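Local coordinates for Lmo0135 protein (Listeria monocytogenes EGD-e, PDB 5ISU) that is the substrate-binding protein of an ABC transporter and probably captures peptides for uptake, at residues L279-D284 and K316-D321. Sequence-based numbering, arbitrary orientation.
Sequences LSYALD and KVETYD
Tyr-320 meets Tyr-281 edge to face, the two ring planes standing at 87° with centroids 5.1 Å apart. Followed outward, the Tyr-320 side chain starts with CB, which sits over the Tyr-281 ring as a CH-pi donor, 4.1 Å from its centroid and only 13° off the normal. The same CB packs against Ser-280 CB at 3.6 Å. With CG set beside its own backbone N and anti to the carbonyl carbon (chi1 -56°), the ring turns one edge to Tyr-281: CD1 comes within 3.5 Å of Tyr-281 CE2, above the rim of that ring, while CG and CD2 lie against Ser-280 CB. Glu-318 CG rests over the centre of one Tyr-320 face. Bent at chi2, the glutamate chain brings OE2 back to accept the Tyr-320 backbone N-H at 2.8 Å, a bond within the loop that holds the carboxylate beside the Tyr-320 backbone. At its tip, Tyr-320 OH hydrogen-bonds the carbonyl of Ala-457. Tyr-281 OH is hydrogen-bonded to Lys-326 NZ, and the edge of its ring has Asp-321 O in plane, 3.4 Å from CD1. No direct hydrogen bond joins 279-284 to 316-321; a water bridges them, 2.7 Å from both Leu-283 O and Tyr-320 O. Within the family 5 solute-binding fold, the contact thus packs the C-terminal part of helix 273-281 against the loop leading into helix 324-334, with helix 442-458 receiving the Tyr-320 hydroxyl, Tyr-463 of strand 462-475 touching Ser-280 and Leu-283, and helix 351-365 packing on Leu-283.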
ATOM      1  N   LEU A 279       8.993 -26.319   5.702  1.00 52.24           N
ATOM      2  CA  LEU A 279       9.707 -25.038   5.696  1.00 51.00           C
ATOM      3  C   LEU A 279       8.943 -23.931   6.426  1.00 50.55           C
ATOM      4  O   LEU A 279       9.441 -22.803   6.545  1.00 49.04           O
ATOM      5  CB  LEU A 279      10.025 -24.606   4.260  1.00 52.73           C
ATOM      6  CG  LEU A 279      10.881 -25.560   3.421  1.00 55.74           C
ATOM      7  CD1 LEU A 279      10.972 -25.085   1.977  1.00 55.84           C
ATOM      8  CD2 LEU A 279      12.275 -25.757   4.012  1.00 57.44           C
ATOM      9  N   SER A 280       7.730 -24.249   6.874  1.00 48.48           N
ATOM     10  CA  SER A 280       6.924 -23.328   7.663  1.00 45.70           C
ATOM     11  C   SER A 280       7.094 -23.716   9.140  1.00 44.57           C
ATOM     12  O   SER A 280       7.393 -22.866  10.007  1.00 42.32           O
ATOM     13  CB  SER A 280       5.446 -23.395   7.246  1.00 44.83           C
ATOM     14  OG  SER A 280       5.303 -23.113   5.870  1.00 42.87           O
ATOM     15  N   TYR A 281       6.896 -24.993   9.421  1.00 44.91           N
ATOM     16  CA  TYR A 281       7.067 -25.528  10.778  1.00 48.14           C
ATOM     17  C   TYR A 281       8.462 -25.332  11.367  1.00 50.13           C
ATOM     18  O   TYR A 281       8.630 -25.412  12.575  1.00 51.78           O
ATOM     19  CB  TYR A 281       6.757 -27.029  10.823  1.00 50.47           C
ATOM     20  CG  TYR A 281       5.295 -27.388  10.901  1.00 50.93           C
ATOM     21  CD1 TYR A 281       4.552 -27.084  12.042  1.00 50.50           C
ATOM     22  CD2 TYR A 281       4.678 -28.131   9.893  1.00 53.62           C
ATOM     23  CE1 TYR A 281       3.215 -27.443  12.143  1.00 52.27           C
ATOM     24  CE2 TYR A 281       3.345 -28.511   9.997  1.00 53.85           C
ATOM     25  CZ  TYR A 281       2.622 -28.163  11.123  1.00 52.63           C
ATOM     26  OH  TYR A 281       1.305 -28.526  11.220  1.00 55.75           O
ATOM     27  N   ALA A 282       9.470 -25.126  10.527  1.00 51.08           N
ATOM     28  CA  ALA A 282      10.822 -24.906  11.034  1.00 53.32           C
ATOM     29  C   ALA A 282      11.023 -23.488  11.591  1.00 52.55           C
ATOM     30  O   ALA A 282      12.029 -23.224  12.250  1.00 52.55           O
ATOM     31  CB  ALA A 282      11.841 -25.171   9.930  1.00 54.32           C
ATOM     32  N   LEU A 283      10.057 -22.600  11.352  1.00 49.26           N
ATOM     33  CA  LEU A 283      10.190 -21.195  11.710  1.00 47.96           C
ATOM     34  C   LEU A 283       9.331 -20.738  12.880  1.00 45.26           C
ATOM     35  O   LEU A 283       8.322 -21.364  13.200  1.00 45.54           O
ATOM     36  CB  LEU A 283       9.829 -20.350  10.484  1.00 46.00           C
ATOM     37  CG  LEU A 283      10.532 -20.699   9.167  1.00 47.63           C
ATOM     38  CD1 LEU A 283       9.966 -19.885   8.016  1.00 45.63           C
ATOM     39  CD2 LEU A 283      12.034 -20.490   9.272  1.00 49.30           C
ATOM     40  N   ASP A 284       9.759 -19.634  13.502  1.00 45.76           N
ATOM     41  CA  ASP A 284       9.036 -18.986  14.620  1.00 46.70           C
ATOM     42  C   ASP A 284       8.995 -17.483  14.405  1.00 45.37           C
ATOM     43  O   ASP A 284      10.025 -16.803  14.429  1.00 47.57           O
ATOM     44  CB  ASP A 284       9.653 -19.283  15.980  1.00 48.97           C
ATOM     45  CG  ASP A 284       8.983 -18.493  17.104  1.00 51.97           C
ATOM     46  OD1 ASP A 284       9.204 -17.266  17.212  1.00 52.27           O
ATOM     47  OD2 ASP A 284       8.228 -19.101  17.884  1.00 56.97           O
ATOM     48  N   LYS A 316      -7.755 -16.869  12.217  1.00 50.06           N
ATOM     49  CA  LYS A 316      -8.029 -18.264  12.508  1.00 50.38           C
ATOM     50  C   LYS A 316      -7.710 -19.145  11.306  1.00 50.66           C
ATOM     51  O   LYS A 316      -8.587 -19.791  10.735  1.00 55.56           O
ATOM     52  CB  LYS A 316      -9.496 -18.429  12.906  1.00 55.01           C
ATOM     53  CG  LYS A 316      -9.915 -17.570  14.074  1.00 56.92           C
ATOM     54  CD  LYS A 316     -11.384 -17.766  14.364  1.00 61.32           C
ATOM     55  CE  LYS A 316     -11.832 -16.878  15.503  1.00 63.95           C
ATOM     56  NZ  LYS A 316     -13.275 -17.085  15.753  1.00 70.80           N
ATOM     57  N   VAL A 317      -6.445 -19.161  10.917  1.00 47.92           N
ATOM     58  CA  VAL A 317      -5.977 -19.990   9.811  1.00 47.81           C
ATOM     59  C   VAL A 317      -4.786 -20.786  10.325  1.00 45.67           C
ATOM     60  O   VAL A 317      -4.249 -20.472  11.385  1.00 44.85           O
ATOM     61  CB  VAL A 317      -5.561 -19.148   8.556  1.00 46.11           C
ATOM     62  CG1 VAL A 317      -6.761 -18.447   7.953  1.00 46.83           C
ATOM     63  CG2 VAL A 317      -4.469 -18.131   8.877  1.00 44.03           C
ATOM     64  N   GLU A 318      -4.369 -21.803   9.585  1.00 44.37           N
ATOM     65  CA  GLU A 318      -3.215 -22.587  10.005  1.00 46.55           C
ATOM     66  C   GLU A 318      -1.965 -21.693   9.937  1.00 45.20           C
ATOM     67  O   GLU A 318      -1.759 -20.994   8.940  1.00 44.76           O
ATOM     68  CB  GLU A 318      -3.038 -23.851   9.149  1.00 47.28           C
ATOM     69  CG  GLU A 318      -1.833 -24.711   9.553  1.00 51.16           C
ATOM     70  CD  GLU A 318      -1.812 -25.057  11.041  1.00 52.57           C
ATOM     71  OE1 GLU A 318      -2.884 -25.428  11.595  1.00 58.02           O
ATOM     72  OE2 GLU A 318      -0.720 -24.960  11.658  1.00 48.56           O
ATOM     73  N   THR A 319      -1.153 -21.715  10.998  1.00 43.61           N
ATOM     74  CA  THR A 319       0.046 -20.897  11.064  1.00 43.64           C
ATOM     75  C   THR A 319       1.339 -21.685  11.189  1.00 43.78           C
ATOM     76  O   THR A 319       2.413 -21.083  11.169  1.00 46.25           O
ATOM     77  CB  THR A 319      -0.056 -19.817  12.172  1.00 43.03           C
ATOM     78  OG1 THR A 319      -0.452 -20.411  13.416  1.00 44.90           O
ATOM     79  CG2 THR A 319      -1.081 -18.806  11.789  1.00 45.76           C
ATOM     80  N   TYR A 320       1.249 -23.008  11.287  1.00 44.40           N
ATOM     81  CA  TYR A 320       2.429 -23.872  11.348  1.00 45.47           C
ATOM     82  C   TYR A 320       3.390 -23.453  12.436  1.00 46.44           C
ATOM     83  O   TYR A 320       4.567 -23.218  12.168  1.00 44.06           O
ATOM     84  CB  TYR A 320       3.152 -23.877   9.998  1.00 45.90           C
ATOM     85  CG  TYR A 320       2.255 -24.285   8.869  1.00 46.64           C
ATOM     86  CD1 TYR A 320       2.028 -25.624   8.614  1.00 48.16           C
ATOM     87  CD2 TYR A 320       1.614 -23.344   8.071  1.00 44.78           C
ATOM     88  CE1 TYR A 320       1.187 -26.038   7.613  1.00 49.70           C
ATOM     89  CE2 TYR A 320       0.775 -23.753   7.039  1.00 46.65           C
ATOM     90  CZ  TYR A 320       0.576 -25.114   6.822  1.00 47.13           C
ATOM     91  OH  TYR A 320      -0.231 -25.601   5.838  1.00 48.49           O
ATOM     92  N   ASP A 321       2.882 -23.359  13.664  1.00 48.28           N
ATOM     93  CA  ASP A 321       3.714 -22.927  14.799  1.00 50.62           C
ATOM     94  C   ASP A 321       4.916 -23.860  14.943  1.00 49.04           C
ATOM     95  O   ASP A 321       4.789 -25.064  14.769  1.00 49.93           O
ATOM     96  CB  ASP A 321       2.886 -22.828  16.068  1.00 53.69           C
ATOM     97  CG  ASP A 321       1.728 -21.845  15.918  1.00 58.34           C
ATOM     98  OD1 ASP A 321       0.896 -22.042  15.005  1.00 62.85           O
ATOM     99  OD2 ASP A 321       1.648 -20.885  16.707  1.00 58.72           O
TER
HETATM  100  O   HOH W   1       5.833 -20.887  12.354  1.00 40.60           O